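Local coordinates for protein carbamate kinase (Aeropyrum pernix, PDB 2E9Y) that probably catalyses the reversible transfer of a phosphoryl group between carbamoyl phosphate and ADP, at residues I9-N14 / G296-A301; A15-G20 / G56-Y61. All coordinates share one frame; numbering follows the deposited sequence.

Contact 1. Residues I9-N14 / G296-A301; sequences IALGGN and GSLEEA
The carboxamide of Asn14 and the side chain of Leu298 meet with the leucine over one amide face and at the amide edge. Leu298 CD2 stands above that face, well out of the amide plane; its 3.1 Å approach to Asn14 ND2 is short for a methyl, and the exact value is doubtful. Leu298 CB lies 3.4 Å from the same Asn14 ND2, close to the plane and therefore at the nitrogen edge. The two side chains run past one another in opposite directions. Leu298 CB and CD2 both lie near ND2; OD1 is farther from them. In Asn14 the CG sits between the backbone N and carbonyl carbon (chi1 68°), which turns the amide toward the 296-301 segment.

The other leucine branch faces a different neighbour. Leu298 CD1 is 4.2 Å from Leu11 CD2, an apolar contact made methyl to methyl, while the backbones stay apart, with Leu11 CA and Leu298 CA 7.7 Å from each other. Leu298 opens a type I turn closed by Ala301 N bonding to Leu298 O at 3.1 Å, and this turn leads from strand 293-297 into helix 301-305. Leu235 of strand 231-236, which lies between strands 6-10 and 293-297 in the sheet, touches both leucines; from helix 25-44, Ile38 touches Leu298 and Ile39 touches Leu11.

No hydrogen bond joins the two segments. The chemistry is thus apolar packing between the buried leucines and, at the partly exposed asparagine, a leucine lying against an amide without directional pairing.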
ATOM      1  N   ILE A   9      -5.937 -14.940 -11.121  1.00 16.71           N
ATOM      2  CA  ILE A   9      -6.348 -15.851 -10.059  1.00 17.31           C
ATOM      3  C   ILE A   9      -6.881 -15.060  -8.874  1.00 18.14           C
ATOM      4  O   ILE A   9      -6.134 -14.340  -8.217  1.00 18.30           O
ATOM      5  CB  ILE A   9      -5.157 -16.717  -9.596  1.00 18.95           C
ATOM      6  CG1 ILE A   9      -4.602 -17.497 -10.794  1.00 20.86           C
ATOM      7  CG2 ILE A   9      -5.592 -17.671  -8.490  1.00 18.67           C
ATOM      8  CD1 ILE A   9      -3.287 -18.198 -10.536  1.00 20.95           C
ATOM      9  N   ALA A  10      -8.174 -15.205  -8.617  1.00 15.75           N
ATOM     10  CA  ALA A  10      -8.831 -14.504  -7.523  1.00 17.63           C
ATOM     11  C   ALA A  10      -8.866 -15.347  -6.248  1.00 17.09           C
ATOM     12  O   ALA A  10      -9.609 -16.324  -6.156  1.00 17.29           O
ATOM     13  CB  ALA A  10     -10.250 -14.118  -7.939  1.00 17.30           C
ATOM     14  N   LEU A  11      -8.055 -14.954  -5.271  1.00 17.42           N
ATOM     15  CA  LEU A  11      -7.986 -15.654  -3.994  1.00 18.83           C
ATOM     16  C   LEU A  11      -9.118 -15.224  -3.069  1.00 20.54           C
ATOM     17  O   LEU A  11      -9.658 -14.123  -3.201  1.00 20.25           O
ATOM     18  CB  LEU A  11      -6.644 -15.372  -3.307  1.00 18.09           C
ATOM     19  CG  LEU A  11      -5.382 -15.788  -4.062  1.00 17.56           C
ATOM     20  CD1 LEU A  11      -4.133 -15.414  -3.262  1.00 20.23           C
ATOM     21  CD2 LEU A  11      -5.426 -17.294  -4.305  1.00 19.55           C
ATOM     22  N   GLY A  12      -9.466 -16.101  -2.134  1.00 21.16           N
ATOM     23  CA  GLY A  12     -10.524 -15.810  -1.183  1.00 22.82           C
ATOM     24  C   GLY A  12      -9.991 -15.631   0.228  1.00 23.02           C
ATOM     25  O   GLY A  12      -8.780 -15.584   0.441  1.00 23.23           O
ATOM     26  N   GLY A  13     -10.894 -15.539   1.197  1.00 23.56           N
ATOM     27  CA  GLY A  13     -10.479 -15.352   2.576  1.00 25.06           C
ATOM     28  C   GLY A  13      -9.568 -16.434   3.134  1.00 26.68           C
ATOM     29  O   GLY A  13      -8.673 -16.141   3.931  1.00 26.51           O
ATOM     30  N   ASN A  14      -9.780 -17.679   2.713  1.00 28.22           N
ATOM     31  CA  ASN A  14      -8.981 -18.801   3.206  1.00 30.17           C
ATOM     32  C   ASN A  14      -7.505 -18.737   2.828  1.00 29.35           C
ATOM     33  O   ASN A  14      -6.681 -19.473   3.377  1.00 28.22           O
ATOM     34  CB  ASN A  14      -9.580 -20.131   2.720  1.00 34.03           C
ATOM     35  CG  ASN A  14      -9.444 -20.329   1.218  1.00 38.11           C
ATOM     36  OD1 ASN A  14      -9.875 -19.494   0.423  1.00 38.80           O
ATOM     37  ND2 ASN A  14      -8.848 -21.450   0.825  1.00 41.12           N
ATOM     38  N   GLY A 296     -12.951 -23.104  -8.474  1.00 21.16           N
ATOM     39  CA  GLY A 296     -12.585 -24.289  -7.723  1.00 23.47           C
ATOM     40  C   GLY A 296     -11.990 -24.021  -6.357  1.00 24.89           C
ATOM     41  O   GLY A 296     -12.019 -22.896  -5.858  1.00 24.64           O
ATOM     42  N   SER A 297     -11.439 -25.076  -5.765  1.00 25.79           N
ATOM     43  CA  SER A 297     -10.833 -25.024  -4.440  1.00 26.78           C
ATOM     44  C   SER A 297      -9.374 -24.571  -4.474  1.00 25.95           C
ATOM     45  O   SER A 297      -8.625 -24.934  -5.381  1.00 25.18           O
ATOM     46  CB  SER A 297     -10.923 -26.415  -3.797  1.00 27.79           C
ATOM     47  OG  SER A 297     -10.312 -26.446  -2.524  1.00 32.13           O
ATOM     48  N   LEU A 298      -8.977 -23.775  -3.482  1.00 26.54           N
ATOM     49  CA  LEU A 298      -7.599 -23.299  -3.396  1.00 26.21           C
ATOM     50  C   LEU A 298      -6.675 -24.507  -3.304  1.00 26.90           C
ATOM     51  O   LEU A 298      -5.618 -24.544  -3.925  1.00 27.97           O
ATOM     52  CB  LEU A 298      -7.411 -22.416  -2.154  1.00 25.82           C
ATOM     53  CG  LEU A 298      -5.972 -22.043  -1.760  1.00 25.02           C
ATOM     54  CD1 LEU A 298      -5.307 -21.250  -2.872  1.00 25.72           C
ATOM     55  CD2 LEU A 298      -5.996 -21.231  -0.469  1.00 25.39           C
ATOM     56  N   GLU A 299      -7.092 -25.498  -2.528  1.00 30.53           N
ATOM     57  CA  GLU A 299      -6.302 -26.709  -2.350  1.00 33.08           C
ATOM     58  C   GLU A 299      -6.022 -27.416  -3.677  1.00 33.04           C
ATOM     59  O   GLU A 299      -4.910 -27.890  -3.909  1.00 33.37           O
ATOM     60  CB  GLU A 299      -7.023 -27.675  -1.406  1.00 36.54           C
ATOM     61  CG  GLU A 299      -7.454 -27.068  -0.075  1.00 41.40           C
ATOM     62  CD  GLU A 299      -6.302 -26.445   0.693  1.00 44.85           C
ATOM     63  OE1 GLU A 299      -5.299 -27.149   0.941  1.00 45.90           O
ATOM     64  OE2 GLU A 299      -6.403 -25.250   1.052  1.00 46.79           O
ATOM     65  N   GLU A 300      -7.025 -27.476  -4.550  1.00 32.73           N
ATOM     66  CA  GLU A 300      -6.880 -28.155  -5.840  1.00 32.16           C
ATOM     67  C   GLU A 300      -6.456 -27.225  -6.977  1.00 30.95           C
ATOM     68  O   GLU A 300      -6.518 -27.604  -8.146  1.00 29.47           O
ATOM     69  CB  GLU A 300      -8.202 -28.837  -6.223  1.00 33.98           C
ATOM     70  CG  GLU A 300      -8.874 -29.605  -5.088  1.00 37.15           C
ATOM     71  CD  GLU A 300     -10.086 -30.406  -5.547  1.00 39.19           C
ATOM     72  OE1 GLU A 300     -10.987 -29.832  -6.193  1.00 37.93           O
ATOM     73  OE2 GLU A 300     -10.141 -31.620  -5.255  1.00 41.34           O
ATOM     74  N   ALA A 301      -6.017 -26.019  -6.630  1.00 29.93           N
ATOM     75  CA  ALA A 301      -5.609 -25.024  -7.620  1.00 29.75           C
ATOM     76  C   ALA A 301      -4.803 -25.560  -8.803  1.00 29.60           C
ATOM     77  O   ALA A 301      -5.104 -25.246  -9.956  1.00 27.70           O
ATOM     78  CB  ALA A 301      -4.835 -23.902  -6.936  1.00 30.19           C
TER

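Contact 2. Residues A15-G20 / G56-Y61; sequences AIAGPG and GPQVGY
Ile16 and Gln58 cross at about a right angle, with the isoleucine methyl branch coming over a face of the glutamine amide. That amide is probably turned over in the model, so nothing rests on which terminal atom is nitrogen. Ile16 CG2 lies 3.7 Å from the terminal atom modelled as Gln58 NE2 and rises steeply from the amide plane. Ala17 CB approaches the atom modelled as Gln58 NE2 at 4.0 Å, but close to that plane, at the edge. The amide end therefore fits into the angle between two consecutive residues, one over its face and one beside it. The contact is best read as shape packing, and no hydrogen bond links the segments.

The torsions place the touching groups. In Ile16, CG2 is anti to the backbone N and CG1 lies beside it (chi1 -52°), which sends the CG2 methyl to the glutamine while the CG1-CD1 arm leads away. Gln58 bends at chi2 (79°), folding its amide back from an extended course. Backbones remain well separated, Ala17 CA and Pro57 CA being 8.1 Å apart.

Helix 78-103 lines the meeting point: Ile89 touches both Ile16 and Gln58, Leu93 adds to the Ile16 side and Trp88 to the Gln58 side. Farther along helix 56-67, the Tyr61 hydroxyl is hydrogen-bonded to the Pro74 carbonyl of the second subunit.

The glycine-containing segment after strand 6-10 and the start of helix 56-67, which follows strand 48-52, come together beyond the ends of two neighbouring parallel strands. Paired glycine-rich turns at these places are a feature of the amino acid kinase fold; in relatives they line the substrate and phosphoryl site, so these turns probably lie near that site here too.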
ATOM      1  N   ALA A  15      -7.162 -17.859   1.896  1.00 27.50           N
ATOM      2  CA  ALA A  15      -5.776 -17.731   1.472  1.00 29.24           C
ATOM      3  C   ALA A  15      -5.017 -16.682   2.279  1.00 29.86           C
ATOM      4  O   ALA A  15      -3.785 -16.698   2.315  1.00 29.62           O
ATOM      5  CB  ALA A  15      -5.718 -17.373  -0.011  1.00 29.16           C
ATOM      6  N   ILE A  16      -5.753 -15.788   2.935  1.00 31.30           N
ATOM      7  CA  ILE A  16      -5.142 -14.690   3.682  1.00 35.34           C
ATOM      8  C   ILE A  16      -5.232 -14.716   5.207  1.00 37.43           C
ATOM      9  O   ILE A  16      -4.304 -14.279   5.888  1.00 39.15           O
ATOM     10  CB  ILE A  16      -5.721 -13.337   3.202  1.00 34.71           C
ATOM     11  CG1 ILE A  16      -5.618 -13.243   1.678  1.00 36.05           C
ATOM     12  CG2 ILE A  16      -4.977 -12.179   3.856  1.00 35.48           C
ATOM     13  CD1 ILE A  16      -4.209 -13.387   1.145  1.00 35.88           C
ATOM     14  N   ALA A  17      -6.342 -15.204   5.748  1.00 39.54           N
ATOM     15  CA  ALA A  17      -6.664 -15.110   7.163  1.00 41.65           C
ATOM     16  C   ALA A  17      -6.926 -16.492   7.757  1.00 43.60           C
ATOM     17  O   ALA A  17      -7.187 -17.463   7.061  1.00 41.95           O
ATOM     18  CB  ALA A  17      -7.907 -14.232   7.314  1.00 41.74           C
ATOM     19  N   GLY A  18      -6.805 -16.571   9.092  1.00 46.20           N
ATOM     20  CA  GLY A  18      -7.015 -17.855   9.743  1.00 49.40           C
ATOM     21  C   GLY A  18      -8.502 -18.165   9.897  1.00 51.74           C
ATOM     22  O   GLY A  18      -9.375 -17.343   9.651  1.00 52.27           O
ATOM     23  N   PRO A  19      -8.781 -19.424  10.273  1.00 53.26           N
ATOM     24  CA  PRO A  19     -10.138 -19.830  10.586  1.00 54.44           C
ATOM     25  C   PRO A  19     -10.735 -18.888  11.631  1.00 55.28           C
ATOM     26  O   PRO A  19     -10.115 -18.554  12.630  1.00 55.70           O
ATOM     27  CB  PRO A  19     -10.080 -21.251  11.142  1.00 54.41           C
ATOM     28  CG  PRO A  19      -8.718 -21.844  10.794  1.00 54.34           C
ATOM     29  CD  PRO A  19      -7.862 -20.541  10.430  1.00 53.96           C
ATOM     30  N   GLY A  20     -11.960 -18.411  11.346  1.00 56.26           N
ATOM     31  CA  GLY A  20     -12.603 -17.511  12.293  1.00 56.92           C
ATOM     32  C   GLY A  20     -12.288 -16.043  11.994  1.00 57.57           C
ATOM     33  O   GLY A  20     -12.498 -15.153  12.804  1.00 57.89           O
ATOM     34  N   GLY A  56     -12.148  -8.291   3.192  1.00 14.88           N
ATOM     35  CA  GLY A  56     -13.229  -8.123   4.156  1.00 17.30           C
ATOM     36  C   GLY A  56     -12.850  -7.937   5.621  1.00 16.30           C
ATOM     37  O   GLY A  56     -13.098  -6.874   6.204  1.00 15.25           O
ATOM     38  N   PRO A  57     -12.264  -8.960   6.255  1.00 16.60           N
ATOM     39  CA  PRO A  57     -11.873  -8.867   7.663  1.00 16.27           C
ATOM     40  C   PRO A  57     -10.853  -7.764   7.921  1.00 15.17           C
ATOM     41  O   PRO A  57     -10.897  -7.091   8.953  1.00 15.63           O
ATOM     42  CB  PRO A  57     -11.297 -10.253   7.958  1.00 16.60           C
ATOM     43  CG  PRO A  57     -12.001 -11.139   6.974  1.00 20.27           C
ATOM     44  CD  PRO A  57     -12.000 -10.309   5.722  1.00 17.73           C
ATOM     45  N   GLN A  58      -9.938  -7.589   6.972  1.00 13.11           N
ATOM     46  CA  GLN A  58      -8.885  -6.590   7.096  1.00 13.07           C
ATOM     47  C   GLN A  58      -9.382  -5.150   7.061  1.00 13.74           C
ATOM     48  O   GLN A  58      -9.013  -4.340   7.913  1.00 13.39           O
ATOM     49  CB  GLN A  58      -7.828  -6.808   6.004  1.00 12.86           C
ATOM     50  CG  GLN A  58      -7.092  -8.146   6.114  1.00 16.13           C
ATOM     51  CD  GLN A  58      -7.892  -9.327   5.580  1.00 16.25           C
ATOM     52  OE1 GLN A  58      -8.868  -9.147   4.840  1.00 16.98           O
ATOM     53  NE2 GLN A  58      -7.501 -10.534   5.963  1.00 20.29           N
ATOM     54  N   VAL A  59     -10.215  -4.821   6.077  1.00 12.24           N
ATOM     55  CA  VAL A  59     -10.721  -3.461   5.991  1.00 13.13           C
ATOM     56  C   VAL A  59     -11.682  -3.213   7.161  1.00 13.67           C
ATOM     57  O   VAL A  59     -11.796  -2.091   7.665  1.00 12.41           O
ATOM     58  CB  VAL A  59     -11.398  -3.200   4.605  1.00 12.18           C
ATOM     59  CG1 VAL A  59     -12.790  -3.816   4.554  1.00 12.37           C
ATOM     60  CG2 VAL A  59     -11.442  -1.708   4.328  1.00 14.96           C
ATOM     61  N   GLY A  60     -12.344  -4.271   7.624  1.00 13.14           N
ATOM     62  CA  GLY A  60     -13.245  -4.122   8.753  1.00 13.56           C
ATOM     63  C   GLY A  60     -12.453  -3.806  10.010  1.00 14.21           C
ATOM     64  O   GLY A  60     -12.846  -2.956  10.813  1.00 13.76           O
ATOM     65  N   TYR A  61     -11.324  -4.493  10.173  1.00 14.97           N
ATOM     66  CA  TYR A  61     -10.439  -4.288  11.316  1.00 13.53           C
ATOM     67  C   TYR A  61      -9.958  -2.841  11.348  1.00 12.95           C
ATOM     68  O   TYR A  61     -10.002  -2.182  12.392  1.00 12.86           O
ATOM     69  CB  TYR A  61      -9.233  -5.232  11.224  1.00 15.70           C
ATOM     70  CG  TYR A  61      -8.107  -4.913  12.191  1.00 15.96           C
ATOM     71  CD1 TYR A  61      -8.208  -5.234  13.545  1.00 16.90           C
ATOM     72  CD2 TYR A  61      -6.943  -4.288  11.748  1.00 18.19           C
ATOM     73  CE1 TYR A  61      -7.170  -4.942  14.435  1.00 20.21           C
ATOM     74  CE2 TYR A  61      -5.903  -3.987  12.623  1.00 19.53           C
ATOM     75  CZ  TYR A  61      -6.020  -4.319  13.968  1.00 21.45           C
ATOM     76  OH  TYR A  61      -4.982  -4.040  14.829  1.00 24.34           O
TER

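Contacts 1 and 2 lie consecutively along the short helix 13-16, with centres about 15 Å apart. They touch directly where Leu298 CD2 packs 3.9 Å from Ala15 CB, so one leucine borders both. In sequence, contact 2 is nested within the loop that contact 1 closes: the first ties the start of the chain to its C-terminal part, the second to the nearby helix 56-67. Helix 25-44 backs both. Leu11 and Asn14 thus pack in one direction, Ile16 and Ala17 in another; in the amino acid kinase family this glycine-rich region probably belongs to the phosphoryl-transfer site, and the Lys216 bond to the Leu11 carbonyl adds a further tie.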